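Local atomic coordinates of caspase Nc subunit 1 (Drosophila melanogaster, PDB entry 2FP3), a protein that acts as an initiator caspase, a cysteine endopeptidase at the head of the proteolytic cascade that executes apoptosis in the fly. Residues K38-G44 against Y308-F314; I69-P73 against V147-D151; Y243-R247 against K286-K290. The protein carries 2 engineered substitutions. All coordinates share one frame; numbering follows the deposited sequence.

Interaction 1 of 3, residues K38-G44 against Y308-F314; sequences KSKKIHG and YFNPGFF
Two hydrogen bonds pin residues 38-44 to residues 308-314. In the first, Ser39 N gives its hydrogen to Pro311 O at 2.7 Å. In the second, His43 N reaches Asn310 OD1 at 2.8 Å; the N-H points almost straight at the oxygen (175°), but the donor stands 29° off the plane of the amide carbonyl. The same OD1 lies at the edge of the His43 ring, 3.2 Å from CD2, with amide and imidazole nearly coplanar. A water joins Asn310 ND2 to His43 O, and ND2 also donates to Met55 O, which together fix the rotation of the amide.

Ring and aliphatic contacts fill in around these bonds. His43 CB sits over one face of Tyr308, 3.6 Å from the ring centroid in a CH-pi contact, while the two rings themselves are slid apart and barely overlap. At the other end, Phe313 lays a face against the backbone of Lys40 and Lys41, with Lys41 N over the ring centre; chi1 of -161°, CG trans to the phenylalanine's own nitrogen, swings the ring there. Ile42 CD1 meets the edge of that ring, 3.7 Å from CD2.

Behind this shell, a type II beta turn from Asn310 to Phe313 shapes the C-terminal partner and presents Pro311 O to Ser39. Gly312 holds the third position of the turn, with the positive phi usual there. Ser39 OG, packed 3.1 Å from Pro311 CD, donates to His268 O, just past helix 251-266. Arg61, at the threshold of strand 62-68, bonds Phe313 O, and Pro311 touches Leu96 after helix 82-95. The leading and trailing loops of the chain thus meet near the ends of two helices and the start of a central strand.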
ATOM      1  N   LYS A  38      10.534 -17.371  -1.985  1.00 47.67           N
ATOM      2  CA  LYS A  38       9.512 -17.858  -1.070  1.00 47.31           C
ATOM      3  C   LYS A  38      10.088 -18.224   0.286  1.00 46.84           C
ATOM      4  O   LYS A  38      11.254 -18.575   0.399  1.00 46.87           O
ATOM      5  CB  LYS A  38       8.826 -19.104  -1.642  1.00 49.48           C
ATOM      6  CG  LYS A  38       8.255 -18.965  -3.052  1.00 52.75           C
ATOM      7  CD  LYS A  38       7.582 -20.278  -3.466  1.00 58.90           C
ATOM      8  CE  LYS A  38       7.396 -20.406  -4.982  1.00 62.81           C
ATOM      9  NZ  LYS A  38       6.494 -19.372  -5.565  1.00 66.97           N
ATOM     10  N   SER A  39       9.258 -18.148   1.318  1.00 46.38           N
ATOM     11  CA  SER A  39       9.688 -18.515   2.651  1.00 48.37           C
ATOM     12  C   SER A  39       9.761 -20.039   2.733  1.00 50.72           C
ATOM     13  O   SER A  39       9.152 -20.747   1.929  1.00 47.23           O
ATOM     14  CB  SER A  39       8.687 -18.004   3.689  1.00 48.18           C
ATOM     15  OG  SER A  39       8.610 -16.597   3.657  1.00 51.13           O
ATOM     16  N   LYS A  40      10.506 -20.539   3.710  1.00 52.88           N
ATOM     17  CA  LYS A  40      10.636 -21.974   3.908  1.00 58.58           C
ATOM     18  C   LYS A  40      10.155 -22.288   5.318  1.00 57.79           C
ATOM     19  O   LYS A  40      10.341 -23.389   5.831  1.00 60.33           O
ATOM     20  CB  LYS A  40      12.096 -22.406   3.736  1.00 64.27           C
ATOM     21  CG  LYS A  40      12.600 -22.369   2.301  1.00 70.49           C
ATOM     22  CD  LYS A  40      14.064 -22.780   2.228  1.00 76.54           C
ATOM     23  CE  LYS A  40      14.487 -23.126   0.804  1.00 79.77           C
ATOM     24  NZ  LYS A  40      14.288 -21.998  -0.145  1.00 83.36           N
ATOM     25  N   LYS A  41       9.511 -21.306   5.933  1.00 56.87           N
ATOM     26  CA  LYS A  41       9.014 -21.450   7.294  1.00 54.67           C
ATOM     27  C   LYS A  41       8.131 -20.243   7.596  1.00 53.44           C
ATOM     28  O   LYS A  41       8.011 -19.333   6.784  1.00 52.26           O
ATOM     29  CB  LYS A  41      10.199 -21.447   8.266  1.00 54.94           C
ATOM     30  CG  LYS A  41      11.015 -20.151   8.160  1.00 59.38           C
ATOM     31  CD  LYS A  41      12.333 -20.176   8.925  1.00 61.78           C
ATOM     32  CE  LYS A  41      12.166 -19.850  10.401  1.00 62.47           C
ATOM     33  NZ  LYS A  41      13.477 -19.959  11.118  1.00 62.32           N
ATOM     34  N   ILE A  42       7.508 -20.257   8.766  1.00 51.54           N
ATOM     35  CA  ILE A  42       6.693 -19.143   9.210  1.00 48.51           C
ATOM     36  C   ILE A  42       7.674 -18.332  10.054  1.00 52.19           C
ATOM     37  O   ILE A  42       8.192 -18.828  11.057  1.00 54.73           O
ATOM     38  CB  ILE A  42       5.519 -19.609  10.109  1.00 45.97           C
ATOM     39  CG1 ILE A  42       4.571 -20.509   9.306  1.00 40.08           C
ATOM     40  CG2 ILE A  42       4.789 -18.394  10.687  1.00 37.37           C
ATOM     41  CD1 ILE A  42       3.924 -19.836   8.099  1.00 37.93           C
ATOM     42  N   HIS A  43       7.942 -17.101   9.640  1.00 55.61           N
ATOM     43  CA  HIS A  43       8.877 -16.255  10.363  1.00 57.41           C
ATOM     44  C   HIS A  43       8.222 -15.613  11.569  1.00 62.78           C
ATOM     45  O   HIS A  43       7.110 -15.100  11.480  1.00 63.93           O
ATOM     46  CB  HIS A  43       9.446 -15.206   9.413  1.00 51.73           C
ATOM     47  CG  HIS A  43      10.311 -15.788   8.340  1.00 49.13           C
ATOM     48  ND1 HIS A  43      11.681 -15.895   8.465  1.00 47.95           N
ATOM     49  CD2 HIS A  43       9.993 -16.381   7.163  1.00 47.65           C
ATOM     50  CE1 HIS A  43      12.167 -16.530   7.413  1.00 48.06           C
ATOM     51  NE2 HIS A  43      11.163 -16.838   6.607  1.00 46.37           N
ATOM     52  N   GLY A  44       8.912 -15.663  12.704  1.00 72.31           N
ATOM     53  CA  GLY A  44       8.377 -15.106  13.929  1.00 86.58           C
ATOM     54  C   GLY A  44       9.378 -14.245  14.664  1.00 97.29           C
ATOM     55  O   GLY A  44       9.358 -14.169  15.895  1.00 97.79           O
ATOM     56  N   TYR A 308       5.630 -10.363   8.853  1.00 35.09           N
ATOM     57  CA  TYR A 308       6.337 -11.197   7.887  1.00 34.94           C
ATOM     58  C   TYR A 308       5.246 -11.695   6.953  1.00 36.24           C
ATOM     59  O   TYR A 308       4.179 -12.106   7.401  1.00 37.70           O
ATOM     60  CB  TYR A 308       7.024 -12.390   8.559  1.00 36.26           C
ATOM     61  CG  TYR A 308       8.263 -12.022   9.333  1.00 38.58           C
ATOM     62  CD1 TYR A 308       8.205 -11.790  10.706  1.00 37.79           C
ATOM     63  CD2 TYR A 308       9.500 -11.872   8.682  1.00 38.08           C
ATOM     64  CE1 TYR A 308       9.350 -11.416  11.422  1.00 38.85           C
ATOM     65  CE2 TYR A 308      10.648 -11.498   9.386  1.00 37.54           C
ATOM     66  CZ  TYR A 308      10.566 -11.274  10.753  1.00 40.24           C
ATOM     67  OH  TYR A 308      11.696 -10.922  11.468  1.00 44.36           O
ATOM     68  N   PHE A 309       5.499 -11.637   5.655  1.00 36.49           N
ATOM     69  CA  PHE A 309       4.511 -12.067   4.683  1.00 37.85           C
ATOM     70  C   PHE A 309       4.542 -13.579   4.420  1.00 39.32           C
ATOM     71  O   PHE A 309       3.567 -14.144   3.902  1.00 38.80           O
ATOM     72  CB  PHE A 309       4.704 -11.280   3.378  1.00 34.97           C
ATOM     73  CG  PHE A 309       4.250  -9.839   3.458  1.00 35.81           C
ATOM     74  CD1 PHE A 309       2.894  -9.515   3.423  1.00 36.21           C
ATOM     75  CD2 PHE A 309       5.174  -8.809   3.592  1.00 31.73           C
ATOM     76  CE1 PHE A 309       2.467  -8.185   3.525  1.00 32.48           C
ATOM     77  CE2 PHE A 309       4.760  -7.479   3.697  1.00 33.32           C
ATOM     78  CZ  PHE A 309       3.399  -7.169   3.664  1.00 32.68           C
ATOM     79  N   ASN A 310       5.648 -14.224   4.794  1.00 39.28           N
ATOM     80  CA  ASN A 310       5.824 -15.664   4.591  1.00 37.88           C
ATOM     81  C   ASN A 310       5.303 -16.069   3.213  1.00 38.00           C
ATOM     82  O   ASN A 310       4.508 -17.001   3.077  1.00 40.65           O
ATOM     83  CB  ASN A 310       5.083 -16.447   5.674  1.00 35.11           C
ATOM     84  CG  ASN A 310       5.614 -16.162   7.067  1.00 36.65           C
ATOM     85  OD1 ASN A 310       6.823 -16.184   7.293  1.00 37.67           O
ATOM     86  ND2 ASN A 310       4.715 -15.903   8.012  1.00 35.95           N
ATOM     87  N   PRO A 311       5.762 -15.386   2.160  1.00 37.70           N
ATOM     88  CA  PRO A 311       5.245 -15.773   0.845  1.00 38.30           C
ATOM     89  C   PRO A 311       5.535 -17.219   0.467  1.00 42.62           C
ATOM     90  O   PRO A 311       6.635 -17.725   0.683  1.00 44.47           O
ATOM     91  CB  PRO A 311       5.916 -14.780  -0.090  1.00 34.73           C
ATOM     92  CG  PRO A 311       7.253 -14.621   0.528  1.00 34.35           C
ATOM     93  CD  PRO A 311       6.955 -14.534   2.027  1.00 34.93           C
ATOM     94  N   GLY A 312       4.528 -17.876  -0.091  1.00 46.61           N
ATOM     95  CA  GLY A 312       4.671 -19.255  -0.525  1.00 48.74           C
ATOM     96  C   GLY A 312       4.745 -20.315   0.559  1.00 49.53           C
ATOM     97  O   GLY A 312       5.156 -21.437   0.282  1.00 51.96           O
ATOM     98  N   PHE A 313       4.350 -19.992   1.785  1.00 50.82           N
ATOM     99  CA  PHE A 313       4.407 -20.971   2.862  1.00 47.03           C
ATOM    100  C   PHE A 313       3.230 -20.810   3.814  1.00 46.86           C
ATOM    101  O   PHE A 313       2.787 -19.688   4.077  1.00 48.44           O
ATOM    102  CB  PHE A 313       5.711 -20.816   3.639  1.00 46.67           C
ATOM    103  CG  PHE A 313       6.071 -22.023   4.459  1.00 47.45           C
ATOM    104  CD1 PHE A 313       6.687 -23.125   3.862  1.00 47.62           C
ATOM    105  CD2 PHE A 313       5.767 -22.074   5.820  1.00 46.83           C
ATOM    106  CE1 PHE A 313       6.996 -24.258   4.608  1.00 46.51           C
ATOM    107  CE2 PHE A 313       6.067 -23.197   6.575  1.00 45.38           C
ATOM    108  CZ  PHE A 313       6.685 -24.296   5.969  1.00 46.04           C
ATOM    109  N   PHE A 314       2.722 -21.926   4.338  1.00 50.87           N
ATOM    110  CA  PHE A 314       1.589 -21.876   5.255  1.00 52.53           C
ATOM    111  C   PHE A 314       1.711 -22.844   6.412  1.00 56.46           C
ATOM    112  O   PHE A 314       2.485 -23.786   6.354  1.00 54.89           O
ATOM    113  CB  PHE A 314       0.280 -22.145   4.508  1.00 50.79           C
ATOM    114  CG  PHE A 314       0.325 -23.340   3.590  1.00 52.43           C
ATOM    115  CD1 PHE A 314       0.765 -23.208   2.278  1.00 53.98           C
ATOM    116  CD2 PHE A 314      -0.106 -24.586   4.024  1.00 52.77           C
ATOM    117  CE1 PHE A 314       0.765 -24.300   1.406  1.00 54.29           C
ATOM    118  CE2 PHE A 314      -0.108 -25.685   3.161  1.00 53.55           C
ATOM    119  CZ  PHE A 314       0.327 -25.538   1.850  1.00 53.00           C
TER
HETATM  120  O   HOH W   1       4.830 -14.879  10.395  1.00 48.78           O

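Interaction 2 of 3, residues I69-P73 against V147-D151; sequences IMDYP and VEFRD. Engineered in segment 147-151: Arg150 (natural residue Cys).
Ile69 and Tyr72 pack against Glu148, Phe149 and Arg150 in a loop-on-loop contact of the caspase fold: the chain leaving central strand 62-68, where loop L1 of caspases begins, crosses the chain coming off strand 146-148 at about 80°. The site is close to the catalytic centre, since the Tyr72 ring also meets His137, the active-site histidine by similarity.

Van der Waals contacts carry most of it. Ile69 extends CD1 to Phe149 CD2 at 3.4 Å, its chi2 of 177° stretching the chain toward the ring, while its CG2 branch lies 3.7 Å from Arg150 N. Tyr72 brings CD2 to 3.5 Å from Phe149 O and also lies beside the Glu148 side chain, with ring and carboxylate planes 52° apart. The polar ends find partners elsewhere. Tyr72 OH bonds Thr136 OG1, which is also bonded to Glu148 O and so links both segments to strand 130-139; the carboxylate of Glu148 forms a salt bridge with Arg77. Arg150 is engineered, replacing a natural cysteine. It takes part mainly through its backbone: Arg150 CA directs its hydrogen at Asp71 O, 3.4 Å away, in a C-H...O contact.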
ATOM      1  N   ILE A  69      -5.383   5.786 -10.243  1.00 59.33           N
ATOM      2  CA  ILE A  69      -6.081   6.831 -10.996  1.00 62.55           C
ATOM      3  C   ILE A  69      -5.087   7.471 -11.966  1.00 66.24           C
ATOM      4  O   ILE A  69      -4.032   7.952 -11.550  1.00 66.92           O
ATOM      5  CB  ILE A  69      -6.618   7.925 -10.048  1.00 61.43           C
ATOM      6  CG1 ILE A  69      -7.509   7.292  -8.978  1.00 60.42           C
ATOM      7  CG2 ILE A  69      -7.387   8.972 -10.834  1.00 60.12           C
ATOM      8  CD1 ILE A  69      -8.034   8.277  -7.961  1.00 60.29           C
ATOM      9  N   MET A  70      -5.412   7.493 -13.253  1.00 71.23           N
ATOM     10  CA  MET A  70      -4.475   8.066 -14.208  1.00 78.13           C
ATOM     11  C   MET A  70      -5.049   9.029 -15.234  1.00 74.15           C
ATOM     12  O   MET A  70      -4.369   9.388 -16.190  1.00 72.08           O
ATOM     13  CB  MET A  70      -3.719   6.944 -14.914  1.00 87.68           C
ATOM     14  CG  MET A  70      -4.610   5.881 -15.513  1.00101.84           C
ATOM     15  SD  MET A  70      -3.632   4.480 -16.058  1.00110.82           S
ATOM     16  CE  MET A  70      -2.962   5.129 -17.595  1.00116.13           C
ATOM     17  N   ASP A  71      -6.289   9.456 -15.033  1.00 73.18           N
ATOM     18  CA  ASP A  71      -6.917  10.395 -15.956  1.00 75.56           C
ATOM     19  C   ASP A  71      -7.591  11.519 -15.189  1.00 78.22           C
ATOM     20  O   ASP A  71      -8.332  11.283 -14.233  1.00 76.05           O
ATOM     21  CB  ASP A  71      -7.935   9.678 -16.846  1.00 73.37           C
ATOM     22  CG  ASP A  71      -7.276   8.890 -17.969  1.00 73.60           C
ATOM     23  OD1 ASP A  71      -7.991   8.132 -18.658  1.00 74.96           O
ATOM     24  OD2 ASP A  71      -6.051   9.028 -18.174  1.00 72.21           O
ATOM     25  N   TYR A  72      -7.330  12.748 -15.620  1.00 81.84           N
ATOM     26  CA  TYR A  72      -7.882  13.923 -14.966  1.00 88.02           C
ATOM     27  C   TYR A  72      -8.511  14.889 -15.978  1.00 95.13           C
ATOM     28  O   TYR A  72      -8.475  14.628 -17.184  1.00 94.06           O
ATOM     29  CB  TYR A  72      -6.764  14.599 -14.167  1.00 84.65           C
ATOM     30  CG  TYR A  72      -6.129  13.663 -13.164  1.00 81.06           C
ATOM     31  CD1 TYR A  72      -5.093  12.805 -13.535  1.00 79.30           C
ATOM     32  CD2 TYR A  72      -6.617  13.581 -11.858  1.00 79.23           C
ATOM     33  CE1 TYR A  72      -4.563  11.883 -12.628  1.00 76.34           C
ATOM     34  CE2 TYR A  72      -6.096  12.666 -10.946  1.00 76.21           C
ATOM     35  CZ  TYR A  72      -5.073  11.820 -11.336  1.00 75.62           C
ATOM     36  OH  TYR A  72      -4.569  10.908 -10.437  1.00 74.72           O
ATOM     37  N   PRO A  73      -9.104  16.007 -15.502  1.00 98.18           N
ATOM     38  CA  PRO A  73      -9.745  17.022 -16.341  1.00100.28           C
ATOM     39  C   PRO A  73      -9.308  17.050 -17.798  1.00100.57           C
ATOM     40  O   PRO A  73     -10.147  17.068 -18.698  1.00107.84           O
ATOM     41  CB  PRO A  73      -9.414  18.303 -15.602  1.00102.17           C
ATOM     42  CG  PRO A  73      -9.670  17.885 -14.194  1.00 99.80           C
ATOM     43  CD  PRO A  73      -9.071  16.476 -14.102  1.00 99.54           C
ATOM     44  N   VAL A 147      -6.358  14.507  -1.683  1.00 67.87           N
ATOM     45  CA  VAL A 147      -6.136  13.517  -2.729  1.00 65.84           C
ATOM     46  C   VAL A 147      -7.117  13.740  -3.874  1.00 65.77           C
ATOM     47  O   VAL A 147      -8.308  13.935  -3.647  1.00 58.15           O
ATOM     48  CB  VAL A 147      -6.311  12.079  -2.167  1.00 60.17           C
ATOM     49  CG1 VAL A 147      -6.178  11.061  -3.269  1.00 61.12           C
ATOM     50  CG2 VAL A 147      -5.271  11.813  -1.095  1.00 60.46           C
ATOM     51  N   GLU A 148      -6.605  13.716  -5.103  1.00 67.76           N
ATOM     52  CA  GLU A 148      -7.425  13.914  -6.304  1.00 75.37           C
ATOM     53  C   GLU A 148      -7.971  12.616  -6.878  1.00 75.99           C
ATOM     54  O   GLU A 148      -7.378  11.547  -6.707  1.00 80.64           O
ATOM     55  CB  GLU A 148      -6.616  14.564  -7.423  1.00 82.37           C
ATOM     56  CG  GLU A 148      -6.468  16.057  -7.393  1.00 87.24           C
ATOM     57  CD  GLU A 148      -5.990  16.572  -8.734  1.00 89.90           C
ATOM     58  OE1 GLU A 148      -6.824  16.697  -9.655  1.00 91.40           O
ATOM     59  OE2 GLU A 148      -4.776  16.826  -8.873  1.00 91.85           O
ATOM     60  N   PHE A 149      -9.087  12.727  -7.593  1.00 75.14           N
ATOM     61  CA  PHE A 149      -9.701  11.580  -8.245  1.00 69.38           C
ATOM     62  C   PHE A 149      -9.951  11.931  -9.714  1.00 66.38           C
ATOM     63  O   PHE A 149      -9.626  13.033 -10.154  1.00 63.33           O
ATOM     64  CB  PHE A 149     -11.017  11.196  -7.555  1.00 66.93           C
ATOM     65  CG  PHE A 149     -10.839  10.710  -6.141  1.00 67.23           C
ATOM     66  CD1 PHE A 149     -10.962  11.585  -5.065  1.00 67.06           C
ATOM     67  CD2 PHE A 149     -10.512   9.381  -5.887  1.00 66.65           C
ATOM     68  CE1 PHE A 149     -10.761  11.146  -3.761  1.00 66.29           C
ATOM     69  CE2 PHE A 149     -10.306   8.935  -4.585  1.00 65.79           C
ATOM     70  CZ  PHE A 149     -10.430   9.818  -3.521  1.00 65.55           C
ATOM     71  N   ARG A 150     -10.519  10.987 -10.461  1.00 67.25           N
ATOM     72  CA  ARG A 150     -10.821  11.162 -11.883  1.00 70.57           C
ATOM     73  C   ARG A 150     -11.563  12.464 -12.200  1.00 72.02           C
ATOM     74  O   ARG A 150     -11.182  13.208 -13.103  1.00 68.11           O
ATOM     75  CB  ARG A 150     -11.660   9.977 -12.372  1.00 71.35           C
ATOM     76  CG  ARG A 150     -12.183  10.117 -13.790  1.00 75.29           C
ATOM     77  CD  ARG A 150     -13.661   9.795 -13.845  1.00 76.85           C
ATOM     78  NE  ARG A 150     -14.101   9.500 -15.204  1.00 78.64           N
ATOM     79  CZ  ARG A 150     -15.319   9.065 -15.518  1.00 79.51           C
ATOM     80  NH1 ARG A 150     -16.230   8.874 -14.569  1.00 78.96           N
ATOM     81  NH2 ARG A 150     -15.623   8.808 -16.782  1.00 79.12           N
ATOM     82  N   ASP A 151     -12.629  12.723 -11.453  1.00 72.74           N
ATOM     83  CA  ASP A 151     -13.446  13.913 -11.643  1.00 75.79           C
ATOM     84  C   ASP A 151     -12.749  15.191 -11.177  1.00 77.16           C
ATOM     85  O   ASP A 151     -13.352  16.261 -11.155  1.00 78.91           O
ATOM     86  CB  ASP A 151     -14.777  13.741 -10.904  1.00 76.50           C
ATOM     87  CG  ASP A 151     -14.597  13.536  -9.412  1.00 77.28           C
ATOM     88  OD1 ASP A 151     -15.607  13.287  -8.711  1.00 76.62           O
ATOM     89  OD2 ASP A 151     -13.441  13.630  -8.940  1.00 76.32           O
TER

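Interaction 3 of 3, residues Y243-R247 against K286-K290; sequences YVTHR and KRTKK
Thr288 OG1 donates to Val244 O at 3.2 Å, nearly in line with the carbonyl bond (C=O...O angle 164°). It is the single hydrogen bond between residues 243-247 and 286-290, and the same carbonyl oxygen weakly accepts Thr245 OG1 as well. A second bond shapes the partner from within: the Lys286 chain curls back at chi3 and chi4 until NZ reaches its neighbour's carbonyl, Arg287 O, at 2.6 Å, approaching from above the carbonyl plane.

Van der Waals contact centres on Thr245, which points into the other loop. Its CG2 meets Thr288 CG2 at 3.6 Å and lies beside the Lys286 ammonium, while Lys289 comes across at about a right angle and sets CE 3.3 Å from Thr245 OG1.

A third kind of contact joins two flat groups. Arg287 runs extended and brings NH2 to 3.6 Å from His246 CD2; the planes stand 85° apart, with the histidine carbon at the guanidinium edge. His246 ND1 is bonded to Asp248, which helps hold the ring's orientation.

By their place in the caspase fold these correspond to loops L3 and L4, which in this family help to form the substrate groove. Trp254 on helix 251-266 backs both, meeting the His246 ring and making a cation-pi contact with Lys286. The contact lies at the surface, between the loop leading from strand 233-237 into that helix and the loop joining helix 272-284 to strand 297-301.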
ATOM      1  N   TYR A 243       8.646  15.270  -8.693  1.00132.64           N
ATOM      2  CA  TYR A 243       7.747  14.408  -9.442  1.00143.41           C
ATOM      3  C   TYR A 243       8.375  13.819 -10.698  1.00150.05           C
ATOM      4  O   TYR A 243       7.941  12.772 -11.172  1.00151.45           O
ATOM      5  CB  TYR A 243       6.435  15.148  -9.782  1.00153.70           C
ATOM      6  CG  TYR A 243       6.529  16.655 -10.007  1.00159.17           C
ATOM      7  CD1 TYR A 243       5.375  17.441 -10.029  1.00161.63           C
ATOM      8  CD2 TYR A 243       7.759  17.294 -10.194  1.00161.80           C
ATOM      9  CE1 TYR A 243       5.441  18.822 -10.230  1.00164.73           C
ATOM     10  CE2 TYR A 243       7.835  18.675 -10.394  1.00164.78           C
ATOM     11  CZ  TYR A 243       6.673  19.431 -10.410  1.00165.58           C
ATOM     12  OH  TYR A 243       6.742  20.793 -10.599  1.00166.12           O
ATOM     13  N   VAL A 244       9.402  14.479 -11.229  1.00155.19           N
ATOM     14  CA  VAL A 244      10.083  13.991 -12.427  1.00154.53           C
ATOM     15  C   VAL A 244      11.343  13.224 -12.029  1.00161.11           C
ATOM     16  O   VAL A 244      12.210  13.757 -11.336  1.00164.65           O
ATOM     17  CB  VAL A 244      10.472  15.158 -13.368  1.00151.06           C
ATOM     18  CG1 VAL A 244      11.113  14.614 -14.639  1.00148.35           C
ATOM     19  CG2 VAL A 244       9.239  15.986 -13.707  1.00148.26           C
ATOM     20  N   THR A 245      11.438  11.971 -12.469  1.00163.16           N
ATOM     21  CA  THR A 245      12.588  11.126 -12.147  1.00159.86           C
ATOM     22  C   THR A 245      12.835  10.093 -13.244  1.00162.66           C
ATOM     23  O   THR A 245      11.932   9.773 -14.017  1.00166.22           O
ATOM     24  CB  THR A 245      12.365  10.371 -10.811  1.00160.38           C
ATOM     25  OG1 THR A 245      12.167  11.316  -9.753  1.00156.95           O
ATOM     26  CG2 THR A 245      13.562   9.494 -10.475  1.00156.42           C
ATOM     27  N   HIS A 246      14.063   9.583 -13.312  1.00164.36           N
ATOM     28  CA  HIS A 246      14.430   8.565 -14.292  1.00159.82           C
ATOM     29  C   HIS A 246      14.145   9.030 -15.721  1.00153.28           C
ATOM     30  O   HIS A 246      13.885   8.220 -16.605  1.00155.97           O
ATOM     31  CB  HIS A 246      13.664   7.270 -13.977  1.00164.38           C
ATOM     32  CG  HIS A 246      14.102   6.082 -14.777  1.00169.32           C
ATOM     33  ND1 HIS A 246      13.762   5.906 -16.101  1.00171.45           N
ATOM     34  CD2 HIS A 246      14.843   5.003 -14.433  1.00171.47           C
ATOM     35  CE1 HIS A 246      14.273   4.769 -16.538  1.00172.27           C
ATOM     36  NE2 HIS A 246      14.933   4.201 -15.545  1.00172.39           N
ATOM     37  N   ARG A 247      14.203  10.341 -15.935  1.00143.92           N
ATOM     38  CA  ARG A 247      13.953  10.951 -17.242  1.00137.17           C
ATOM     39  C   ARG A 247      12.547  10.691 -17.794  1.00149.67           C
ATOM     40  O   ARG A 247      12.053  11.459 -18.620  1.00138.86           O
ATOM     41  CB  ARG A 247      14.991  10.482 -18.274  1.00119.78           C
ATOM     42  CG  ARG A 247      14.577   9.249 -19.070  1.00107.04           C
ATOM     43  CD  ARG A 247      15.484   9.005 -20.263  1.00101.25           C
ATOM     44  NE  ARG A 247      14.974   7.940 -21.123  1.00100.12           N
ATOM     45  CZ  ARG A 247      14.936   6.657 -20.781  1.00100.67           C
ATOM     46  NH1 ARG A 247      15.380   6.269 -19.592  1.00101.18           N
ATOM     47  NH2 ARG A 247      14.449   5.758 -21.626  1.00100.90           N
ATOM     48  N   LYS A 286      20.053   7.958  -5.055  1.00132.27           N
ATOM     49  CA  LYS A 286      19.957   8.018  -6.506  1.00143.51           C
ATOM     50  C   LYS A 286      20.085   9.435  -7.062  1.00150.10           C
ATOM     51  O   LYS A 286      20.936  10.213  -6.624  1.00148.09           O
ATOM     52  CB  LYS A 286      18.635   7.401  -6.970  1.00145.66           C
ATOM     53  CG  LYS A 286      17.402   8.159  -6.517  1.00149.12           C
ATOM     54  CD  LYS A 286      16.148   7.585  -7.148  1.00150.70           C
ATOM     55  CE  LYS A 286      16.227   7.596  -8.671  1.00151.14           C
ATOM     56  NZ  LYS A 286      16.362   8.967  -9.230  1.00151.01           N
ATOM     57  N   ARG A 287      19.231   9.761  -8.027  1.00152.41           N
ATOM     58  CA  ARG A 287      19.246  11.064  -8.681  1.00155.28           C
ATOM     59  C   ARG A 287      17.928  11.832  -8.560  1.00161.49           C
ATOM     60  O   ARG A 287      16.902  11.277  -8.171  1.00167.51           O
ATOM     61  CB  ARG A 287      19.594  10.874 -10.159  1.00149.91           C
ATOM     62  CG  ARG A 287      18.734   9.819 -10.840  1.00139.88           C
ATOM     63  CD  ARG A 287      19.229   9.472 -12.232  1.00133.41           C
ATOM     64  NE  ARG A 287      18.446   8.387 -12.819  1.00130.15           N
ATOM     65  CZ  ARG A 287      18.668   7.864 -14.021  1.00128.85           C
ATOM     66  NH1 ARG A 287      19.656   8.322 -14.778  1.00127.77           N
ATOM     67  NH2 ARG A 287      17.901   6.880 -14.468  1.00128.21           N
ATOM     68  N   THR A 288      17.985  13.116  -8.902  1.00163.26           N
ATOM     69  CA  THR A 288      16.838  14.026  -8.875  1.00158.70           C
ATOM     70  C   THR A 288      15.849  13.873  -7.713  1.00161.35           C
ATOM     71  O   THR A 288      14.635  13.845  -7.923  1.00161.78           O
ATOM     72  CB  THR A 288      16.054  13.950 -10.213  1.00156.20           C
ATOM     73  OG1 THR A 288      14.965  14.881 -10.187  1.00152.59           O
ATOM     74  CG2 THR A 288      15.512  12.549 -10.445  1.00152.84           C
ATOM     75  N   LYS A 289      16.370  13.790  -6.489  1.00159.65           N
ATOM     76  CA  LYS A 289      15.536  13.662  -5.289  1.00158.91           C
ATOM     77  C   LYS A 289      16.382  13.425  -4.042  1.00163.91           C
ATOM     78  O   LYS A 289      15.855  13.129  -2.968  1.00162.10           O
ATOM     79  CB  LYS A 289      14.526  12.516  -5.440  1.00153.47           C
ATOM     80  CG  LYS A 289      15.139  11.123  -5.485  1.00147.05           C
ATOM     81  CD  LYS A 289      14.063  10.043  -5.590  1.00143.41           C
ATOM     82  CE  LYS A 289      13.292  10.135  -6.900  1.00141.62           C
ATOM     83  NZ  LYS A 289      12.262   9.069  -7.017  1.00140.69           N
ATOM     84  N   LYS A 290      17.695  13.559  -4.194  1.00161.82           N
ATOM     85  CA  LYS A 290      18.629  13.360  -3.092  1.00155.80           C
ATOM     86  C   LYS A 290      19.174  14.712  -2.641  1.00155.89           C
ATOM     87  O   LYS A 290      20.362  14.996  -2.793  1.00168.12           O
ATOM     88  CB  LYS A 290      19.779  12.453  -3.547  1.00151.10           C
ATOM     89  CG  LYS A 290      20.702  11.975  -2.434  1.00137.62           C
ATOM     90  CD  LYS A 290      21.777  11.045  -2.984  1.00129.95           C
ATOM     91  CE  LYS A 290      22.626  10.441  -1.874  1.00127.33           C
ATOM     92  NZ  LYS A 290      23.347  11.479  -1.086  1.00125.99           N
TER

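How the interactions relate
From the N terminus, residues 38-44 open interaction 1, which closes only at residues 308-314, so nearly the whole caspase fold lies between its halves. Within that span interaction 2 comes first, bringing the exit of strand 62-68 to the chain at strand 146-148 after 73 intervening residues. Interaction 3 follows in series, its shorter loop holding helices 251-266 and 272-284. None of the three touch. Interactions 2 and 3 are the nearest pair, with nearest atoms about 10 Å apart, and both involve loops of the active-site region; interaction 1 joins the N-terminal loop to the C-terminal tail, its centre about 37 Å from that of interaction 2, across the centre of the molecule.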